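Side-chain contacts in uncharacterized protein (Pyrococcus horikoshii, PDB 2P8T), which is of unknown function but may bind ATP and act as an aminoacyl-tRNA ligase: residues F25-K28 with E29-R33; R48-L51 with R52-H56. All blocks are in the same frame, centred on the assembly; numbering follows the deposited sequence.

Contact 1 of 2, residues F25-K28 with E29-R33; sequences FLLK and EPLGR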
loop_
_atom_site.group_PDB
_atom_site.type_symbol
_atom_site.label_atom_id
_atom_site.label_comp_id
_atom_site.label_asym_id
_atom_site.label_seq_id
_atom_site.Cartn_x
_atom_site.Cartn_y
_atom_site.Cartn_z
ATOM N N PHE A 25 2.776 5.447 5.123
ATOM C CA PHE A 25 1.409 5.699 4.631
ATOM C C PHE A 25 0.451 6.113 5.757
ATOM O O PHE A 25 -0.341 7.050 5.600
ATOM C CB PHE A 25 0.845 4.504 3.862
ATOM C CG PHE A 25 1.354 4.399 2.453
ATOM C CD1 PHE A 25 1.131 5.434 1.537
ATOM C CD2 PHE A 25 2.045 3.277 2.037
ATOM C CE1 PHE A 25 1.592 5.347 0.232
ATOM C CE2 PHE A 25 2.507 3.170 0.735
ATOM C CZ PHE A 25 2.285 4.212 -0.177
ATOM N N LEU A 26 0.518 5.418 6.892
ATOM C CA LEU A 26 -0.425 5.666 7.993
ATOM C C LEU A 26 -0.239 7.022 8.646
ATOM O O LEU A 26 -1.218 7.675 9.020
ATOM C CB LEU A 26 -0.349 4.559 9.052
ATOM C CG LEU A 26 -0.973 3.207 8.700
ATOM C CD1 LEU A 26 -0.619 2.151 9.756
ATOM C CD2 LEU A 26 -2.485 3.304 8.513
ATOM N N LEU A 27 1.017 7.448 8.766
ATOM C CA LEU A 27 1.364 8.686 9.469
ATOM C C LEU A 27 1.104 9.982 8.682
ATOM O O LEU A 27 1.776 10.997 8.891
ATOM C CB LEU A 27 2.809 8.610 10.002
ATOM C CG LEU A 27 3.059 7.662 11.186
ATOM C CD1 LEU A 27 4.523 7.669 11.607
ATOM C CD2 LEU A 27 2.178 7.985 12.394
ATOM N N LYS A 28 0.127 9.956 7.777
ATOM C CA LYS A 28 -0.374 11.188 7.156
ATOM C C LYS A 28 -0.963 12.080 8.245
ATOM O O LYS A 28 -0.991 13.318 8.114
ATOM C CB LYS A 28 -1.426 10.882 6.086
ATOM C CG LYS A 28 -2.666 10.153 6.597
ATOM C CD LYS A 28 -3.441 9.484 5.461
ATOM C CE LYS A 28 -4.060 10.492 4.494
ATOM N NZ LYS A 28 -5.278 11.148 5.067
ATOM N N GLU A 29 -1.433 11.427 9.308
ATOM C CA GLU A 29 -1.860 12.082 10.541
ATOM C C GLU A 29 -1.023 11.552 11.722
ATOM O O GLU A 29 -0.629 10.374 11.724
ATOM C CB GLU A 29 -3.356 11.834 10.789
ATOM C CG GLU A 29 -3.715 10.423 11.292
ATOM C CD GLU A 29 -5.214 10.162 11.340
ATOM O OE1 GLU A 29 -5.999 11.133 11.208
ATOM O OE2 GLU A 29 -5.611 8.978 11.507
ATOM N N PRO A 30 -0.735 12.418 12.722
ATOM C CA PRO A 30 -0.056 11.941 13.933
ATOM C C PRO A 30 -0.819 10.782 14.566
ATOM O O PRO A 30 -2.042 10.850 14.683
ATOM C CB PRO A 30 -0.064 13.169 14.856
ATOM C CG PRO A 30 -1.051 14.131 14.253
ATOM C CD PRO A 30 -0.987 13.871 12.781
ATOM N N LEU A 31 -0.110 9.717 14.937
ATOM C CA LEU A 31 -0.738 8.519 15.510
ATOM C C LEU A 31 0.028 7.970 16.711
ATOM O O LEU A 31 1.253 8.072 16.773
ATOM C CB LEU A 31 -0.877 7.404 14.462
ATOM C CG LEU A 31 -2.009 7.388 13.422
ATOM C CD1 LEU A 31 -1.909 6.133 12.563
ATOM C CD2 LEU A 31 -3.379 7.457 14.070
ATOM N N GLY A 32 -0.703 7.374 17.649
ATOM C CA GLY A 32 -0.100 6.720 18.807
ATOM C C GLY A 32 0.347 5.309 18.488
ATOM O O GLY A 32 -0.128 4.704 17.525
ATOM N N ARG A 33 1.259 4.785 19.305
ATOM C CA ARG A 33 1.839 3.453 19.098
ATOM C C ARG A 33 0.840 2.291 19.115
ATOM O O ARG A 33 1.019 1.308 18.391
ATOM C CB ARG A 33 2.992 3.194 20.080
ATOM C CG ARG A 33 2.874 3.915 21.421
ATOM C CD ARG A 33 4.003 3.517 22.370
ATOM N NE ARG A 33 3.993 2.079 22.637
ATOM C CZ ARG A 33 3.268 1.495 23.590
ATOM N NH1 ARG A 33 2.492 2.222 24.385
ATOM N NH2 ARG A 33 3.321 0.180 23.746
HETATM O O HOH W 1 -4.010 6.439 9.839
#

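Contact 2 of 2, residues R48-L51 with R52-H56; sequences RTLL and RKLSH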
loop_
_atom_site.group_PDB
_atom_site.type_symbol
_atom_site.label_atom_id
_atom_site.label_comp_id
_atom_site.label_asym_id
_atom_site.label_seq_id
_atom_site.Cartn_x
_atom_site.Cartn_y
_atom_site.Cartn_z
ATOM N N ARG A 48 7.313 -1.350 18.562
ATOM C CA ARG A 48 8.219 -0.537 19.372
ATOM C C ARG A 48 9.550 -0.364 18.673
ATOM O O ARG A 48 10.076 0.752 18.595
ATOM C CB ARG A 48 8.443 -1.176 20.746
ATOM C CG ARG A 48 7.450 -0.755 21.801
ATOM C CD ARG A 48 8.142 0.139 22.841
ATOM N NE ARG A 48 7.237 0.693 23.853
ATOM C CZ ARG A 48 6.520 -0.019 24.723
ATOM N NH1 ARG A 48 6.560 -1.345 24.719
ATOM N NH2 ARG A 48 5.738 0.607 25.593
ATOM N N THR A 49 10.085 -1.467 18.157
ATOM C CA THR A 49 11.389 -1.468 17.527
ATOM C C THR A 49 11.368 -0.683 16.221
ATOM O O THR A 49 12.274 0.097 15.945
ATOM C CB THR A 49 11.880 -2.910 17.273
ATOM O OG1 THR A 49 12.008 -3.580 18.541
ATOM C CG2 THR A 49 13.205 -2.900 16.585
ATOM N N LEU A 50 10.323 -0.910 15.432
ATOM C CA LEU A 50 10.119 -0.165 14.201
ATOM C C LEU A 50 10.070 1.344 14.465
ATOM O O LEU A 50 10.793 2.083 13.801
ATOM C CB LEU A 50 8.854 -0.654 13.474
ATOM C CG LEU A 50 8.378 0.151 12.270
ATOM C CD1 LEU A 50 9.471 0.343 11.249
ATOM C CD2 LEU A 50 7.163 -0.567 11.668
ATOM N N LEU A 51 9.265 1.783 15.434
ATOM C CA LEU A 51 9.139 3.223 15.756
ATOM C C LEU A 51 10.435 3.806 16.313
ATOM O O LEU A 51 10.807 4.947 16.008
ATOM C CB LEU A 51 7.960 3.492 16.690
ATOM C CG LEU A 51 6.557 3.177 16.148
ATOM C CD1 LEU A 51 5.520 3.514 17.177
ATOM C CD2 LEU A 51 6.259 3.927 14.856
ATOM N N ARG A 52 11.154 3.009 17.104
ATOM C CA ARG A 52 12.465 3.451 17.559
ATOM C C ARG A 52 13.446 3.619 16.412
ATOM O O ARG A 52 14.160 4.614 16.364
ATOM C CB ARG A 52 13.024 2.568 18.675
ATOM C CG ARG A 52 12.732 3.098 20.079
ATOM C CD ARG A 52 11.532 4.048 20.104
ATOM N NE ARG A 52 10.711 3.922 21.305
ATOM C CZ ARG A 52 9.523 3.325 21.327
ATOM N NH1 ARG A 52 9.030 2.792 20.215
ATOM N NH2 ARG A 52 8.838 3.259 22.463
ATOM N N LYS A 53 13.477 2.676 15.466
ATOM C CA LYS A 53 14.377 2.841 14.335
ATOM C C LYS A 53 13.999 4.084 13.544
ATOM O O LYS A 53 14.870 4.858 13.166
ATOM C CB LYS A 53 14.383 1.611 13.410
ATOM C CG LYS A 53 15.485 1.656 12.356
ATOM C CD LYS A 53 16.861 1.448 12.977
ATOM C CE LYS A 53 17.938 1.434 11.901
ATOM N NZ LYS A 53 19.260 1.165 12.541
ATOM N N LEU A 54 12.701 4.268 13.306
ATOM C CA LEU A 54 12.246 5.481 12.600
ATOM C C LEU A 54 12.663 6.744 13.349
ATOM O O LEU A 54 13.139 7.694 12.725
ATOM C CB LEU A 54 10.737 5.449 12.368
ATOM C CG LEU A 54 10.272 4.399 11.366
ATOM C CD1 LEU A 54 8.773 4.349 11.385
ATOM C CD2 LEU A 54 10.787 4.685 9.943
ATOM N N SER A 55 12.587 6.716 14.683
ATOM C CA SER A 55 13.055 7.859 15.498
ATOM C C SER A 55 14.565 8.134 15.376
ATOM O O SER A 55 14.991 9.283 15.222
ATOM C CB SER A 55 12.679 7.668 16.984
ATOM O OG SER A 55 13.034 8.847 17.714
ATOM N N HIS A 56 15.374 7.069 15.430
ATOM C CA HIS A 56 16.820 7.196 15.332
ATOM C C HIS A 56 17.201 7.796 14.002
ATOM O O HIS A 56 18.104 8.631 13.926
ATOM C CB HIS A 56 17.522 5.833 15.518
ATOM C CG HIS A 56 17.272 5.222 16.858
ATOM N ND1 HIS A 56 17.489 3.885 17.121
ATOM C CD2 HIS A 56 16.753 5.751 17.990
ATOM C CE1 HIS A 56 17.135 3.622 18.367
ATOM N NE2 HIS A 56 16.678 4.736 18.917
#

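Contact 1 of 2, residues F25-K28 with E29-R33
Leu27 and Leu31 both set CG anti to their own carbonyl carbon (chi1 -71° and -80°); in Leu27 CD1 continues the chain, and the second branch, CD2, reaches CB of Leu31 at 3.7 Å. The two side chains meet at a slant, branch end against stem. Leu31 in turn sends its CD1 branch toward the end of helix 17-26: it sits 4.2 Å from CB of Leu26 and 3.9 Å from O of Leu26, so one leucine bridges two successive residues. Leu27 is where the chain leaves helical geometry, and the turn is further closed by a CA-H...O contact from Leu27 CA to Glu29 O of 3.5 Å. The arrangement is consistent with a winged helix-turn-helix domain, in which this loop joins the first two helices: Leu31 pairs through its backbone with His67 of strand 67-69, the probable wing, and Gly32 occupies the N-cap position of helix 33-40. Ile36 of that helix receives both Leu27 and Leu31, while Leu69 packs on Leu27. On the outer side the chemistry is polar. Glu29 holds CG between its backbone N and carbonyl carbon (chi1 75°) and runs extended from there, bringing its carboxylate round to a water. That water donates to O of Leu26 at 3.2 Å and, weakly, to OE2 of Glu29 at 3.4 Å, giving a carbonyl at the helix end a solvent partner. Lys28 directs its bent chain outward to touch Glu86; its NZ is 6.2 Å from OE1 of Glu29, not in contact.

Contact 2 of 2, residues R48-L51 with R52-H56
Arg48 and Arg52, one helical turn apart, lie side by side and point the same way, with their guanidinium planes turned 63° against each other. NH2 of Arg52 comes to the edge of the Arg48 guanidinium, in its plane, 3.3 Å from NE; the same nitrogen lies 3.2 Å from CD of Arg48. Two like charges are thus brought together, though the carboxylate of Glu44, a long, weak ion-pair partner of Arg48, probably offsets part of the cost. The Arg52 chain, bent at chi2 (22°) and again at chi3, turns back along the helix until NH1 stands 2.8 Å from O of Arg48. That carbonyl accepts the helical bond from Arg52 N at 2.9 Å. With an alanine here in place of Arg52, the folded-back guanidinium is gone, and Arg48 is likely to lose the neighbour along its CD and NE and be freer to turn. Past Arg52 the imidazole of His56 turns one face to the carbonyl O of Arg52, which lies 3.2 Å above the ring plane over its centre. On the buried side Leu50 and Leu54 also run alongside each other in the same direction, their CD1 methyls 4.1 Å apart. Leu51 adds CD2 at 4.3 Å from CD1 of Leu54, and both Leu51 and Leu54 rest on Ile60. Val23 of helix 17-26 receives Leu50 and Leu54. Regular i to i+4 backbone bonds, Lys53 to Thr49, Leu54 to Leu50 and Ser55 to Leu51, keep the rows in step. An amphipathic helix of this kind, with Leu50 and Leu54 toward helix 17-26, Leu51 against strand 60-62 and arginines outward, is consistent with the recognition-helix position of a winged helix-turn-helix domain.

Contacts 1 and 2, centres about 13 Å apart, both belong to the N-terminal helix-turn-helix domain and lie in series along the chain, most of helix 33-40 between them. Each is partly buried: leucines make the inner side, polar or charged groups the outer. Contact 1 is a turn, joined by methyl packing and a water; contact 2 is a continuous helix, ordered by its backbone bonds. Their inner leucines abut different elements, helix 33-40 and strand 67-69 for contact 1, helix 17-26 and Ile60 for contact 2. They meet where Arg33 CB packs 3.9 Å from Leu51 CD1, and Arg33 approaches Arg48, while Glu44 forms a salt bridge with Arg33 and a weak, long pair with Arg48.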